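Local structure of PAN2-PAN3 deadenylation complex catalytic subunit pan2 (Neurospora crassa, 4CZW) at residues R476-A490 / D603-R616. The protein is the catalytic subunit of the PAN deadenylation complex, a metal-dependent 3'-exonuclease that shortens the poly(A) tails of mRNA to release 5'-AMP. Sequence-based numbering, arbitrary orientation.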
loop_
_atom_site.group_PDB
_atom_site.type_symbol
_atom_site.label_atom_id
_atom_site.label_comp_id
_atom_site.label_asym_id
_atom_site.label_seq_id
_atom_site.Cartn_x
_atom_site.Cartn_y
_atom_site.Cartn_z
ATOM N N ARG A 476 -8.001 -21.645 0.760
ATOM C CA ARG A 476 -7.773 -22.288 2.047
ATOM C C ARG A 476 -6.349 -22.030 2.527
ATOM O O ARG A 476 -5.398 -22.127 1.752
ATOM C CB ARG A 476 -8.036 -23.792 1.955
ATOM C CG ARG A 476 -7.816 -24.542 3.258
ATOM C CD ARG A 476 -7.915 -26.044 3.057
ATOM N NE ARG A 476 -7.650 -26.777 4.292
ATOM C CZ ARG A 476 -7.571 -28.100 4.372
ATOM N NH1 ARG A 476 -7.736 -28.844 3.287
ATOM N NH2 ARG A 476 -7.325 -28.683 5.538
ATOM N N ALA A 477 -6.208 -21.697 3.804
ATOM C CA ALA A 477 -4.896 -21.444 4.387
ATOM C C ALA A 477 -4.716 -22.237 5.676
ATOM O O ALA A 477 -5.434 -22.025 6.652
ATOM C CB ALA A 477 -4.708 -19.958 4.645
ATOM N N SER A 478 -3.751 -23.153 5.672
ATOM C CA SER A 478 -3.497 -23.993 6.835
ATOM C C SER A 478 -2.143 -23.690 7.463
ATOM O O SER A 478 -1.110 -23.774 6.802
ATOM C CB SER A 478 -3.569 -25.473 6.450
ATOM O OG SER A 478 -4.828 -25.794 5.886
ATOM N N VAL A 479 -2.154 -23.332 8.744
ATOM C CA VAL A 479 -0.916 -23.110 9.479
ATOM C C VAL A 479 -0.823 -24.099 10.638
ATOM O O VAL A 479 -1.786 -24.292 11.381
ATOM C CB VAL A 479 -0.810 -21.671 10.009
ATOM C CG1 VAL A 479 0.618 -21.376 10.433
ATOM C CG2 VAL A 479 -1.252 -20.682 8.944
ATOM N N VAL A 480 0.345 -24.717 10.784
ATOM C CA VAL A 480 0.520 -25.840 11.697
ATOM C C VAL A 480 1.660 -25.606 12.690
ATOM O O VAL A 480 2.707 -25.067 12.328
ATOM C CB VAL A 480 0.776 -27.142 10.896
ATOM C CG1 VAL A 480 1.396 -28.221 11.764
ATOM C CG2 VAL A 480 -0.516 -27.633 10.257
ATOM N N ARG A 481 1.439 -25.997 13.945
ATOM C CA ARG A 481 2.475 -25.944 14.975
ATOM C C ARG A 481 3.725 -26.708 14.548
ATOM O O ARG A 481 3.650 -27.874 14.161
ATOM C CB ARG A 481 1.950 -26.513 16.294
ATOM C CG ARG A 481 0.826 -25.713 16.926
ATOM C CD ARG A 481 0.299 -26.411 18.171
ATOM N NE ARG A 481 -0.697 -25.607 18.870
ATOM C CZ ARG A 481 -1.997 -25.623 18.596
ATOM N NH1 ARG A 481 -2.463 -26.402 17.628
ATOM N NH2 ARG A 481 -2.833 -24.858 19.285
ATOM N N GLY A 482 4.876 -26.048 14.624
ATOM C CA GLY A 482 6.127 -26.656 14.211
ATOM C C GLY A 482 6.952 -27.182 15.370
ATOM O O GLY A 482 8.050 -27.706 15.169
ATOM N N GLN A 483 6.423 -27.047 16.582
ATOM C CA GLN A 483 7.129 -27.491 17.779
ATOM C C GLN A 483 6.177 -27.629 18.961
ATOM O O GLN A 483 5.007 -27.252 18.872
ATOM C CB GLN A 483 8.259 -26.517 18.114
ATOM C CG GLN A 483 7.801 -25.078 18.296
ATOM C CD GLN A 483 8.848 -24.076 17.852
ATOM O OE1 GLN A 483 9.461 -24.232 16.796
ATOM N NE2 GLN A 483 9.061 -23.041 18.657
ATOM N N GLY A 484 6.683 -28.172 20.065
ATOM C CA GLY A 484 5.881 -28.372 21.259
ATOM C C GLY A 484 5.211 -29.732 21.305
ATOM O O GLY A 484 5.417 -30.567 20.421
ATOM N N SER A 485 4.403 -29.952 22.339
ATOM C CA SER A 485 3.708 -31.219 22.528
ATOM C C SER A 485 2.721 -31.508 21.402
ATOM O O SER A 485 2.558 -32.655 20.988
ATOM C CB SER A 485 2.977 -31.223 23.870
ATOM O OG SER A 485 2.065 -30.141 23.950
ATOM N N ARG A 486 2.058 -30.463 20.916
ATOM C CA ARG A 486 1.105 -30.610 19.823
ATOM C C ARG A 486 1.738 -30.233 18.489
ATOM O O ARG A 486 1.109 -29.584 17.653
ATOM C CB ARG A 486 -0.144 -29.764 20.077
ATOM C CG ARG A 486 -1.088 -30.358 21.110
ATOM C CD ARG A 486 -2.355 -29.530 21.248
ATOM N NE ARG A 486 -2.091 -28.215 21.821
ATOM C CZ ARG A 486 -3.023 -27.290 22.026
ATOM N NH1 ARG A 486 -4.285 -27.533 21.701
ATOM N NH2 ARG A 486 -2.693 -26.119 22.555
ATOM N N GLU A 487 2.989 -30.639 18.300
ATOM C CA GLU A 487 3.680 -30.431 17.034
ATOM C C GLU A 487 2.984 -31.214 15.928
ATOM O O GLU A 487 2.801 -32.426 16.037
ATOM C CB GLU A 487 5.148 -30.849 17.141
ATOM C CG GLU A 487 5.928 -30.725 15.843
ATOM C CD GLU A 487 7.345 -31.250 15.965
ATOM O OE1 GLU A 487 7.712 -31.723 17.061
ATOM O OE2 GLU A 487 8.090 -31.191 14.964
ATOM N N GLY A 488 2.590 -30.515 14.870
ATOM C CA GLY A 488 1.877 -31.141 13.773
ATOM C C GLY A 488 0.401 -30.796 13.780
ATOM O O GLY A 488 -0.294 -30.981 12.782
ATOM N N VAL A 489 -0.078 -30.287 14.912
ATOM C CA VAL A 489 -1.481 -29.914 15.051
ATOM C C VAL A 489 -1.729 -28.503 14.523
ATOM O O VAL A 489 -1.047 -27.555 14.911
ATOM C CB VAL A 489 -1.943 -29.994 16.520
ATOM C CG1 VAL A 489 -3.416 -29.630 16.636
ATOM C CG2 VAL A 489 -1.689 -31.386 17.077
ATOM N N ALA A 490 -2.711 -28.373 13.637
ATOM C CA ALA A 490 -3.037 -27.087 13.034
ATOM C C ALA A 490 -3.745 -26.166 14.022
ATOM O O ALA A 490 -4.588 -26.607 14.803
ATOM C CB ALA A 490 -3.894 -27.289 11.795
ATOM N N ASP A 603 -4.398 -32.007 0.638
ATOM C CA ASP A 603 -4.879 -31.321 1.830
ATOM C C ASP A 603 -3.764 -30.441 2.391
ATOM O O ASP A 603 -2.646 -30.908 2.608
ATOM C CB ASP A 603 -5.356 -32.327 2.879
ATOM C CG ASP A 603 -5.900 -31.659 4.126
ATOM O OD1 ASP A 603 -7.113 -31.368 4.168
ATOM O OD2 ASP A 603 -5.111 -31.426 5.065
ATOM N N SER A 604 -4.074 -29.169 2.620
ATOM C CA SER A 604 -3.064 -28.189 3.007
ATOM C C SER A 604 -2.457 -28.463 4.383
ATOM O O SER A 604 -1.308 -28.104 4.639
ATOM C CB SER A 604 -3.658 -26.780 2.973
ATOM O OG SER A 604 -4.837 -26.705 3.755
ATOM N N ILE A 605 -3.225 -29.095 5.265
ATOM C CA ILE A 605 -2.716 -29.449 6.586
ATOM C C ILE A 605 -1.709 -30.592 6.477
ATOM O O ILE A 605 -0.643 -30.555 7.093
ATOM C CB ILE A 605 -3.852 -29.853 7.549
ATOM C CG1 ILE A 605 -4.811 -28.680 7.766
ATOM C CG2 ILE A 605 -3.285 -30.324 8.881
ATOM C CD1 ILE A 605 -5.930 -28.979 8.740
ATOM N N GLU A 606 -2.053 -31.601 5.681
ATOM C CA GLU A 606 -1.174 -32.746 5.463
ATOM C C GLU A 606 0.135 -32.329 4.799
ATOM O O GLU A 606 1.215 -32.740 5.226
ATOM C CB GLU A 606 -1.874 -33.805 4.608
ATOM C CG GLU A 606 -3.069 -34.466 5.274
ATOM C CD GLU A 606 -3.694 -35.542 4.407
ATOM O OE1 GLU A 606 -3.211 -35.745 3.272
ATOM O OE2 GLU A 606 -4.665 -36.184 4.858
ATOM N N ASP A 607 0.031 -31.512 3.755
ATOM C CA ASP A 607 1.204 -31.038 3.027
ATOM C C ASP A 607 2.098 -30.169 3.908
ATOM O O ASP A 607 3.313 -30.124 3.720
ATOM C CB ASP A 607 0.782 -30.259 1.780
ATOM C CG ASP A 607 0.201 -31.153 0.701
ATOM O OD1 ASP A 607 -0.220 -32.284 1.023
ATOM O OD2 ASP A 607 0.164 -30.723 -0.470
ATOM N N ALA A 608 1.489 -29.478 4.866
ATOM C CA ALA A 608 2.244 -28.672 5.818
ATOM C C ALA A 608 2.991 -29.576 6.790
ATOM O O ALA A 608 4.155 -29.335 7.110
ATOM C CB ALA A 608 1.323 -27.724 6.567
ATOM N N GLN A 609 2.306 -30.617 7.255
ATOM C CA GLN A 609 2.906 -31.604 8.145
ATOM C C GLN A 609 4.020 -32.370 7.443
ATOM O O GLN A 609 5.026 -32.721 8.057
ATOM C CB GLN A 609 1.843 -32.577 8.657
ATOM C CG GLN A 609 0.828 -31.956 9.602
ATOM C CD GLN A 609 -0.357 -32.865 9.860
ATOM O OE1 GLN A 609 -0.741 -33.662 9.004
ATOM N NE2 GLN A 609 -0.943 -32.750 11.045
ATOM N N THR A 610 3.829 -32.627 6.151
ATOM C CA THR A 610 4.822 -33.332 5.347
ATOM C C THR A 610 6.124 -32.544 5.267
ATOM O O THR A 610 7.208 -33.092 5.472
ATOM C CB THR A 610 4.305 -33.598 3.920
ATOM O OG1 THR A 610 3.130 -34.417 3.979
ATOM C CG2 THR A 610 5.366 -34.301 3.087
ATOM N N ALA A 611 6.006 -31.253 4.969
ATOM C CA ALA A 611 7.166 -30.372 4.878
ATOM C C ALA A 611 7.888 -30.281 6.217
ATOM O O ALA A 611 9.116 -30.221 6.266
ATOM C CB ALA A 611 6.744 -28.990 4.406
ATOM N N LEU A 612 7.116 -30.271 7.299
ATOM C CA LEU A 612 7.681 -30.225 8.641
ATOM C C LEU A 612 8.464 -31.500 8.938
ATOM O O LEU A 612 9.545 -31.452 9.525
ATOM C CB LEU A 612 6.581 -30.023 9.684
ATOM C CG LEU A 612 7.048 -29.930 11.138
ATOM C CD1 LEU A 612 8.013 -28.770 11.316
ATOM C CD2 LEU A 612 5.862 -29.797 12.083
ATOM N N LYS A 613 7.911 -32.637 8.527
ATOM C CA LYS A 613 8.586 -33.921 8.681
ATOM C C LYS A 613 9.883 -33.950 7.883
ATOM O O LYS A 613 10.900 -34.465 8.348
ATOM C CB LYS A 613 7.677 -35.070 8.237
ATOM C CG LYS A 613 6.512 -35.355 9.170
ATOM C CD LYS A 613 5.669 -36.505 8.642
ATOM C CE LYS A 613 4.584 -36.898 9.629
ATOM N NZ LYS A 613 3.764 -38.032 9.121
ATOM N N LEU A 614 9.836 -33.393 6.676
ATOM C CA LEU A 614 11.003 -33.343 5.804
ATOM C C LEU A 614 12.115 -32.491 6.405
ATOM O O LEU A 614 13.295 -32.815 6.271
ATOM C CB LEU A 614 10.616 -32.803 4.426
ATOM C CG LEU A 614 9.807 -33.747 3.534
ATOM C CD1 LEU A 614 9.359 -33.031 2.272
ATOM C CD2 LEU A 614 10.621 -34.983 3.188
ATOM N N TYR A 615 11.736 -31.403 7.068
ATOM C CA TYR A 615 12.717 -30.532 7.705
ATOM C C TYR A 615 13.356 -31.215 8.910
ATOM O O TYR A 615 14.540 -31.019 9.185
ATOM C CB TYR A 615 12.081 -29.210 8.134
ATOM C CG TYR A 615 13.033 -28.323 8.906
ATOM C CD1 TYR A 615 14.055 -27.641 8.257
ATOM C CD2 TYR A 615 12.918 -28.175 10.282
ATOM C CE1 TYR A 615 14.933 -26.834 8.957
ATOM C CE2 TYR A 615 13.791 -27.370 10.990
ATOM C CZ TYR A 615 14.796 -26.702 10.322
ATOM O OH TYR A 615 15.668 -25.900 11.022
ATOM N N ARG A 616 12.567 -32.008 9.628
ATOM C CA ARG A 616 13.078 -32.733 10.785
ATOM C C ARG A 616 14.084 -33.792 10.349
ATOM O O ARG A 616 15.082 -34.028 11.031
ATOM C CB ARG A 616 11.935 -33.374 11.574
ATOM C CG ARG A 616 11.012 -32.369 12.249
ATOM C CD ARG A 616 11.807 -31.342 13.042
ATOM N NE ARG A 616 10.943 -30.372 13.709
ATOM C CZ ARG A 616 11.384 -29.277 14.321
ATOM N NH1 ARG A 616 12.682 -29.005 14.345
ATOM N NH2 ARG A 616 10.526 -28.449 14.903
#
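Arg476 reaches from the strand to Asp603, the N-cap residue of helix 604-623, with CG anti to the backbone N (chi1 180°) and the chain extended on to NE. NH1 and NH2 both close end-on on Asp603 OD1, at 2.7 Å from NH1; the oxygen lies in the guanidinium plane, yet both nitrogens approach it from above one face of the carboxylate, the two planes standing 72° apart. Asp603 OD2 turns the other way, capping the helix through Glu606 N at 3.1 Å, so one carboxylate serves both strand and helix end. Ser604 OG sits over a face of the guanidinium. Further along, Ile605 crosses Val480 at about a right angle, CG2 lying 4.1 Å from Val480 CG2, while its CD1 touches Ala490 CB. Ala608 CB packs against the same Val480 CG2. Gln609 sends NE2 to Gly488 O in a nearly straight bond (2.6 Å, 171°). Leu612 packs CD2 against Gly482 CA and Glu487 CG. Arg616, bent at chi2, sets NH2 nearly in line with the C=O of Gly482, 2.6 Å from its O, although the N-H is bent off that line; its NE meets the syn side of Glu487 OE2 at 3.2 Å. The helix thus lies against the mixed sheet of the RNase H-like exonuclease domain, charged pairs at both ends and, between them, apolar packing with one amide-to-carbonyl hydrogen bond. Asp493 also pairs with Arg476, probably spreading its charge over two carboxylates. Ser604 lies near Asp445 and Glu447, and the helix carries Asp607, all probable catalytic-metal ligands.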